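Local coordinates for protein putative adhesin (Parabacteroides distasonis, PDB 3LJY) that is a putative adhesin of a gut bacterium with a beta-helical fold, probably acting in attachment at the cell surface, though its partner is unknown, at residues N23-G29 with L89-S95; V48-L52 with H76-F80. One frame throughout, in Å; residues are numbered along the deposited sequence.

Contact 1: residues N23-G29 with L89-S95; sequences NEIKVDG and LAAAKVS
I25 and V27 hydrogen-bond through their backbones to A91, K93 and S95, in the parallel sheet pairing between neighbouring strands of a beta-helix. Strands 24-27 and 91-94 run 2° from parallel. Their bonds alternate: I25 N gives to A91 O, I25 O receives K93 N, V27 N reaches K93 O at 2.9 Å with an N-H...O angle of 175°, and V27 O takes S95 N. Before the strands begin, N23 O accepts A90 N in its carbonyl plane at 2.8 Å, and A91 N only weakly.

E24, K26 and K93 put charged ends on the face that is at least partly open to solvent, and A91 lies small between them. With CG opposite the backbone N (chi1 172°) and the chain extended beyond it, E24 leans out over the gap toward A91. E24 CB lies near A91 O, and E24 CG draws slightly nearer the same oxygen, at 3.7 Å. E24 CD then passes over the methyl of A91, with 3.8 Å between E24 CD and A91 CB; the short side chain of A91 ends under the carboxylate. At the tip, E24 OE1 stays near the same methyl, while E24 OE2 comes nearest K93 CE, at 3.4 Å. In the modelled conformer of K93, one of two, NZ stays 4.7 Å from E24 OE2, without a salt bridge. K26 lies beside K93, pointing the same way.

I25, V27, A92 and V94 face the interior, where F33, Y35 and F100 from strands 32-37 and 99-102 meet them, so all four are apolar. L89 enters the same core and crosses I25 at about a right angle, L89 CD1 being 3.9 Å from I25 CG1. V27 and V94 lie side by side, and V27 CG1 touches V94 CG1 at 3.7 Å.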
ATOM      1  N   ASN A  23      -0.696   6.148  15.159  1.00 46.71           N
ATOM      2  CA  ASN A  23      -0.180   4.888  14.587  1.00 46.03           C
ATOM      3  C   ASN A  23      -1.015   4.417  13.406  1.00 45.85           C
ATOM      4  O   ASN A  23      -0.820   3.329  12.869  1.00 44.58           O
ATOM      5  CB  ASN A  23      -0.133   3.782  15.652  1.00 44.86           C
ATOM      6  CG  ASN A  23      -1.518   3.306  16.072  1.00 45.18           C
ATOM      7  OD1 ASN A  23      -2.525   4.020  15.940  1.00 43.26           O
ATOM      8  ND2 ASN A  23      -1.570   2.086  16.587  1.00 43.22           N
ATOM      9  N   GLU A  24      -1.944   5.257  12.999  1.00 47.09           N
ATOM     10  CA  GLU A  24      -2.833   4.918  11.934  1.00 49.07           C
ATOM     11  C   GLU A  24      -3.134   6.174  11.124  1.00 47.16           C
ATOM     12  O   GLU A  24      -3.185   7.294  11.644  1.00 45.62           O
ATOM     13  CB  GLU A  24      -4.076   4.213  12.513  1.00 50.40           C
ATOM     14  CG  GLU A  24      -5.166   3.978  11.502  1.00 56.33           C
ATOM     15  CD  GLU A  24      -6.170   2.897  11.882  1.00 57.33           C
ATOM     16  OE1 GLU A  24      -6.176   2.415  13.061  1.00 57.75           O
ATOM     17  OE2 GLU A  24      -6.954   2.545  10.944  1.00 65.97           O
ATOM     18  N   ILE A  25      -3.257   5.982   9.815  1.00 48.79           N
ATOM     19  CA  ILE A  25      -3.536   7.074   8.865  1.00 49.09           C
ATOM     20  C   ILE A  25      -4.722   6.758   7.958  1.00 47.80           C
ATOM     21  O   ILE A  25      -4.863   5.647   7.505  1.00 47.47           O
ATOM     22  CB  ILE A  25      -2.296   7.381   8.036  1.00 48.53           C
ATOM     23  CG1 ILE A  25      -1.169   7.825   8.979  1.00 50.32           C
ATOM     24  CG2 ILE A  25      -2.604   8.416   7.014  1.00 49.21           C
ATOM     25  CD1 ILE A  25      -0.105   8.704   8.345  1.00 48.45           C
ATOM     26  N   LYS A  26      -5.597   7.733   7.750  1.00 50.13           N
ATOM     27  CA  LYS A  26      -6.677   7.622   6.747  1.00 52.52           C
ATOM     28  C   LYS A  26      -6.539   8.757   5.763  1.00 51.66           C
ATOM     29  O   LYS A  26      -6.567   9.905   6.161  1.00 51.88           O
ATOM     30  CB  LYS A  26      -8.048   7.624   7.415  1.00 53.26           C
ATOM     31  CG  LYS A  26      -8.361   6.236   7.994  1.00 56.57           C
ATOM     32  CD  LYS A  26      -9.446   6.226   9.078  1.00 58.99           C
ATOM     33  CE  LYS A  26      -9.566   4.824   9.716  1.00 60.19           C
ATOM     34  NZ  LYS A  26     -10.228   4.842  11.069  1.00 63.21           N
ATOM     35  N   VAL A  27      -6.309   8.429   4.493  1.00 51.86           N
ATOM     36  CA  VAL A  27      -6.183   9.445   3.441  1.00 51.60           C
ATOM     37  C   VAL A  27      -7.112   9.185   2.249  1.00 52.18           C
ATOM     38  O   VAL A  27      -7.239   8.063   1.723  1.00 50.17           O
ATOM     39  CB  VAL A  27      -4.722   9.643   2.967  1.00 50.66           C
ATOM     40  CG1 VAL A  27      -4.162   8.450   2.277  1.00 48.12           C
ATOM     41  CG2 VAL A  27      -4.667  10.844   2.056  1.00 56.67           C
ATOM     42  N   ASP A  28      -7.769  10.256   1.844  1.00 53.99           N
ATOM     43  CA  ASP A  28      -8.762  10.252   0.786  1.00 57.23           C
ATOM     44  C   ASP A  28      -8.477  11.474  -0.083  1.00 57.49           C
ATOM     45  O   ASP A  28      -7.839  12.393   0.357  1.00 63.34           O
ATOM     46  CB  ASP A  28     -10.124  10.418   1.448  1.00 57.49           C
ATOM     47  CG  ASP A  28     -11.221   9.698   0.740  1.00 61.64           C
ATOM     48  OD1 ASP A  28     -11.041   9.318  -0.434  1.00 64.82           O
ATOM     49  OD2 ASP A  28     -12.290   9.521   1.376  1.00 66.74           O
ATOM     50  N   GLY A  29      -8.928  11.507  -1.313  1.00 57.58           N
ATOM     51  CA  GLY A  29      -8.733  12.667  -2.167  1.00 55.17           C
ATOM     52  C   GLY A  29      -7.422  12.644  -2.895  1.00 54.14           C
ATOM     53  O   GLY A  29      -6.590  11.780  -2.621  1.00 57.07           O
ATOM     54  N   LEU A  89       3.644   2.926  12.457  1.00 46.51           N
ATOM     55  CA  LEU A  89       2.536   2.837  11.502  1.00 44.32           C
ATOM     56  C   LEU A  89       1.974   1.417  11.481  1.00 43.60           C
ATOM     57  O   LEU A  89       2.458   0.537  10.769  1.00 42.59           O
ATOM     58  CB  LEU A  89       2.975   3.251  10.101  1.00 46.47           C
ATOM     59  CG  LEU A  89       1.871   3.377   9.010  1.00 46.41           C
ATOM     60  CD1 LEU A  89       0.902   4.560   9.267  1.00 40.53           C
ATOM     61  CD2 LEU A  89       2.553   3.484   7.651  1.00 43.17           C
ATOM     62  N   ALA A  90       0.936   1.208  12.278  1.00 42.06           N
ATOM     63  CA  ALA A  90       0.247  -0.071  12.341  1.00 40.81           C
ATOM     64  C   ALA A  90      -0.727  -0.234  11.152  1.00 42.12           C
ATOM     65  O   ALA A  90      -0.966  -1.359  10.678  1.00 43.05           O
ATOM     66  CB  ALA A  90      -0.520  -0.192  13.660  1.00 36.64           C
ATOM     67  N   ALA A  91      -1.309   0.872  10.679  1.00 42.06           N
ATOM     68  CA  ALA A  91      -2.352   0.778   9.645  1.00 42.57           C
ATOM     69  C   ALA A  91      -2.431   2.007   8.794  1.00 42.88           C
ATOM     70  O   ALA A  91      -2.263   3.129   9.299  1.00 43.21           O
ATOM     71  CB  ALA A  91      -3.733   0.525  10.293  1.00 37.65           C
ATOM     72  N   ALA A  92      -2.693   1.812   7.497  1.00 43.20           N
ATOM     73  CA  ALA A  92      -3.060   2.920   6.620  1.00 43.31           C
ATOM     74  C   ALA A  92      -4.213   2.531   5.725  1.00 43.01           C
ATOM     75  O   ALA A  92      -4.243   1.427   5.205  1.00 41.74           O
ATOM     76  CB  ALA A  92      -1.854   3.431   5.762  1.00 40.22           C
ATOM     77  N   LYS A  93      -5.158   3.448   5.557  0.62 43.80           N
ATOM     78  CA  LYS A  93      -6.269   3.273   4.637  0.62 44.96           C
ATOM     79  C   LYS A  93      -6.142   4.411   3.603  0.62 44.25           C
ATOM     80  O   LYS A  93      -6.047   5.599   3.961  0.62 41.02           O
ATOM     81  CB  LYS A  93      -7.630   3.268   5.373  0.62 46.28           C
ATOM     82  CG  LYS A  93      -8.098   1.871   5.877  0.62 48.21           C
ATOM     83  CD  LYS A  93      -7.978   1.608   7.413  0.62 49.23           C
ATOM     84  CE  LYS A  93      -6.599   1.075   7.867  0.62 46.65           C
ATOM     85  NZ  LYS A  93      -6.125  -0.243   7.266  0.62 40.91           N
ATOM     86  N   VAL A  94      -6.071   4.022   2.328  1.00 43.02           N
ATOM     87  CA  VAL A  94      -5.740   4.941   1.249  1.00 43.52           C
ATOM     88  C   VAL A  94      -6.800   4.833   0.179  1.00 44.01           C
ATOM     89  O   VAL A  94      -6.985   3.771  -0.401  1.00 45.83           O
ATOM     90  CB  VAL A  94      -4.301   4.698   0.663  1.00 45.00           C
ATOM     91  CG1 VAL A  94      -3.956   5.784  -0.302  1.00 39.62           C
ATOM     92  CG2 VAL A  94      -3.247   4.639   1.786  1.00 41.54           C
ATOM     93  N   SER A  95      -7.522   5.928  -0.045  0.50 44.86           N
ATOM     94  CA  SER A  95      -8.627   5.997  -1.013  0.50 45.16           C
ATOM     95  C   SER A  95      -8.568   7.273  -1.859  0.50 46.29           C
ATOM     96  O   SER A  95      -7.666   8.098  -1.711  0.50 48.40           O
ATOM     97  CB  SER A  95      -9.988   5.913  -0.295  0.50 44.38           C
ATOM     98  OG  SER A  95      -9.853   5.852   1.114  0.50 47.04           O
TER

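Contact 2: residues V48-L52 with H76-F80; sequences VDQNL and HFTKF
D49 and T78 cross at about a right angle, and the carboxylate grips the threonine at two points. D49 OD1 offers its syn lone pair to the backbone of T78, at 2.8 Å from T78 N and with an N-H...O angle of 157°. D49 OD2 receives T78 OG1, also at 2.8 Å, from the syn side but 23° out of the carboxylate plane. Aspartate brings two acceptor oxygens; T78 meets them with its backbone N-H and, through its side chain, a hydroxyl.

With CG between the backbone N and the carbonyl carbon (chi1 56°), the F77 ring turns from the carboxylate, the two planes standing well apart; F77 CB, 3.3 Å from D49 OD1, is what touches. L52 crosses F77 at about a right angle too, L52 CD1 being 3.5 Å from F77 CB. V48 and F80, by contrast, lie side by side, with V48 CG2 set obliquely to the F80 ring at 4.1 Å from F80 CG. F80 also packs on I67 and F69 of strand 64-69, so apolar residues suit this buried side.

D49 OD2 also accepts G10 N, so three donors converge on one buried carboxylate, which probably favours its ionised form.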
ATOM      1  N   VAL A  48      -0.510  23.654   0.073  1.00 42.79           N
ATOM      2  CA  VAL A  48      -1.715  23.693  -0.731  1.00 43.34           C
ATOM      3  C   VAL A  48      -1.915  25.141  -1.166  1.00 45.13           C
ATOM      4  O   VAL A  48      -1.187  26.025  -0.714  1.00 44.43           O
ATOM      5  CB  VAL A  48      -2.945  23.118   0.066  1.00 42.82           C
ATOM      6  CG1 VAL A  48      -3.402  24.096   1.127  1.00 40.49           C
ATOM      7  CG2 VAL A  48      -4.095  22.767  -0.889  1.00 42.57           C
ATOM      8  N   ASP A  49      -2.880  25.381  -2.051  1.00 46.88           N
ATOM      9  CA  ASP A  49      -3.220  26.732  -2.457  1.00 47.58           C
ATOM     10  C   ASP A  49      -3.415  27.565  -1.206  1.00 49.45           C
ATOM     11  O   ASP A  49      -4.144  27.171  -0.298  1.00 49.74           O
ATOM     12  CB  ASP A  49      -4.507  26.757  -3.280  1.00 46.07           C
ATOM     13  CG  ASP A  49      -4.372  26.056  -4.605  1.00 44.82           C
ATOM     14  OD1 ASP A  49      -4.182  24.840  -4.603  1.00 41.44           O
ATOM     15  OD2 ASP A  49      -4.468  26.717  -5.659  1.00 41.79           O
ATOM     16  N   GLN A  50      -2.765  28.724  -1.197  1.00 51.65           N
ATOM     17  CA  GLN A  50      -2.686  29.627  -0.053  1.00 53.67           C
ATOM     18  C   GLN A  50      -4.061  30.003   0.547  1.00 53.18           C
ATOM     19  O   GLN A  50      -4.229  30.016   1.763  1.00 52.28           O
ATOM     20  CB  GLN A  50      -1.899  30.856  -0.565  1.00 53.15           C
ATOM     21  CG  GLN A  50      -1.803  32.057   0.305  1.00 55.64           C
ATOM     22  CD  GLN A  50      -1.162  33.224  -0.431  1.00 57.87           C
ATOM     23  OE1 GLN A  50      -1.609  33.621  -1.516  1.00 60.03           O
ATOM     24  NE2 GLN A  50      -0.102  33.777   0.152  1.00 62.46           N
ATOM     25  N   ASN A  51      -5.025  30.307  -0.327  1.00 53.77           N
ATOM     26  CA  ASN A  51      -6.412  30.592   0.083  1.00 53.43           C
ATOM     27  C   ASN A  51      -7.202  29.390   0.662  1.00 53.75           C
ATOM     28  O   ASN A  51      -8.263  29.605   1.255  1.00 54.92           O
ATOM     29  CB  ASN A  51      -7.218  31.212  -1.080  1.00 52.70           C
ATOM     30  CG  ASN A  51      -7.362  30.268  -2.294  1.00 54.49           C
ATOM     31  OD1 ASN A  51      -6.383  29.691  -2.757  1.00 57.79           O
ATOM     32  ND2 ASN A  51      -8.577  30.131  -2.818  1.00 52.29           N
ATOM     33  N   LEU A  52      -6.713  28.151   0.501  1.00 52.21           N
ATOM     34  CA  LEU A  52      -7.437  26.996   1.004  1.00 51.28           C
ATOM     35  C   LEU A  52      -6.999  26.512   2.391  1.00 51.94           C
ATOM     36  O   LEU A  52      -7.665  25.646   2.955  1.00 52.78           O
ATOM     37  CB  LEU A  52      -7.346  25.826   0.027  1.00 50.88           C
ATOM     38  CG  LEU A  52      -7.880  26.037  -1.377  1.00 48.65           C
ATOM     39  CD1 LEU A  52      -7.647  24.749  -2.106  1.00 40.66           C
ATOM     40  CD2 LEU A  52      -9.365  26.480  -1.381  1.00 46.13           C
ATOM     41  N   HIS A  76     -11.564  23.055  -6.780  1.00 64.37           N
ATOM     42  CA  HIS A  76     -10.291  22.908  -7.447  1.00 62.49           C
ATOM     43  C   HIS A  76      -9.127  23.310  -6.534  1.00 58.96           C
ATOM     44  O   HIS A  76      -9.216  24.267  -5.767  1.00 57.15           O
ATOM     45  CB  HIS A  76     -10.270  23.774  -8.706  1.00 63.41           C
ATOM     46  CG  HIS A  76      -9.060  23.551  -9.555  1.00 65.51           C
ATOM     47  ND1 HIS A  76      -8.758  22.318 -10.109  1.00 63.13           N
ATOM     48  CD2 HIS A  76      -8.065  24.394  -9.928  1.00 63.97           C
ATOM     49  CE1 HIS A  76      -7.640  22.421 -10.804  1.00 65.90           C
ATOM     50  NE2 HIS A  76      -7.198  23.668 -10.709  1.00 66.48           N
ATOM     51  N   PHE A  77      -8.027  22.574  -6.644  1.00 56.34           N
ATOM     52  CA  PHE A  77      -6.757  23.002  -6.074  1.00 53.19           C
ATOM     53  C   PHE A  77      -5.639  22.542  -6.992  1.00 51.16           C
ATOM     54  O   PHE A  77      -5.833  21.628  -7.803  1.00 49.27           O
ATOM     55  CB  PHE A  77      -6.573  22.535  -4.615  1.00 52.98           C
ATOM     56  CG  PHE A  77      -6.702  21.035  -4.406  1.00 53.67           C
ATOM     57  CD1 PHE A  77      -5.620  20.197  -4.585  1.00 51.62           C
ATOM     58  CD2 PHE A  77      -7.884  20.482  -4.013  1.00 54.00           C
ATOM     59  CE1 PHE A  77      -5.722  18.866  -4.433  1.00 53.66           C
ATOM     60  CE2 PHE A  77      -7.994  19.112  -3.826  1.00 56.37           C
ATOM     61  CZ  PHE A  77      -6.908  18.305  -4.034  1.00 55.91           C
ATOM     62  N   THR A  78      -4.512  23.246  -6.905  1.00 48.95           N
ATOM     63  CA  THR A  78      -3.335  22.981  -7.712  1.00 47.63           C
ATOM     64  C   THR A  78      -2.656  21.717  -7.212  1.00 47.85           C
ATOM     65  O   THR A  78      -2.378  20.813  -7.985  1.00 48.37           O
ATOM     66  CB  THR A  78      -2.374  24.177  -7.653  1.00 46.59           C
ATOM     67  OG1 THR A  78      -3.142  25.382  -7.745  1.00 43.47           O
ATOM     68  CG2 THR A  78      -1.359  24.108  -8.777  1.00 42.76           C
ATOM     69  N   LYS A  79      -2.382  21.671  -5.919  1.00 47.95           N
ATOM     70  CA  LYS A  79      -1.703  20.531  -5.330  1.00 48.30           C
ATOM     71  C   LYS A  79      -2.030  20.537  -3.851  1.00 46.44           C
ATOM     72  O   LYS A  79      -2.398  21.568  -3.317  1.00 47.29           O
ATOM     73  CB  LYS A  79      -0.196  20.607  -5.570  1.00 49.50           C
ATOM     74  CG  LYS A  79       0.484  19.247  -5.691  1.00 51.92           C
ATOM     75  CD  LYS A  79       0.562  18.753  -7.115  1.00 51.52           C
ATOM     76  CE  LYS A  79       1.023  17.313  -7.174  1.00 55.49           C
ATOM     77  NZ  LYS A  79       1.122  16.873  -8.621  1.00 60.82           N
ATOM     78  N   PHE A  80      -1.959  19.371  -3.229  1.00 46.80           N
ATOM     79  CA  PHE A  80      -2.186  19.186  -1.794  1.00 46.07           C
ATOM     80  C   PHE A  80      -1.129  18.196  -1.336  1.00 45.10           C
ATOM     81  O   PHE A  80      -1.261  16.999  -1.587  1.00 45.48           O
ATOM     82  CB  PHE A  80      -3.590  18.616  -1.557  1.00 46.06           C
ATOM     83  CG  PHE A  80      -4.089  18.696  -0.126  1.00 46.89           C
ATOM     84  CD1 PHE A  80      -3.268  18.445   0.960  1.00 49.45           C
ATOM     85  CD2 PHE A  80      -5.420  18.966   0.123  1.00 49.39           C
ATOM     86  CE1 PHE A  80      -3.766  18.483   2.269  1.00 50.09           C
ATOM     87  CE2 PHE A  80      -5.919  19.009   1.423  1.00 51.19           C
ATOM     88  CZ  PHE A  80      -5.091  18.761   2.490  1.00 49.76           C
TER

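Overall arrangement
Contact 1 lies in the run of parallel strands, contact 2 at the N-terminal end, where antiparallel strands close it; along the chain, contact 2 is nested inside the loop that contact 1 closes. Their centres are about 21 Å apart and their nearest atoms about 6 Å, without touching. Measured centre to centre, contact 1 lies about 9 Å from the middle of the chain and contact 2 about 25 Å. Strand 64-69 spans the two, pairing with 24-27 at contact 1 and sending I67 and F69 toward F80 and L52 at contact 2. No ligand or active site is known here; contact 1 joins successive strands, and contact 2 fastens a loop to the end of strand 43-49.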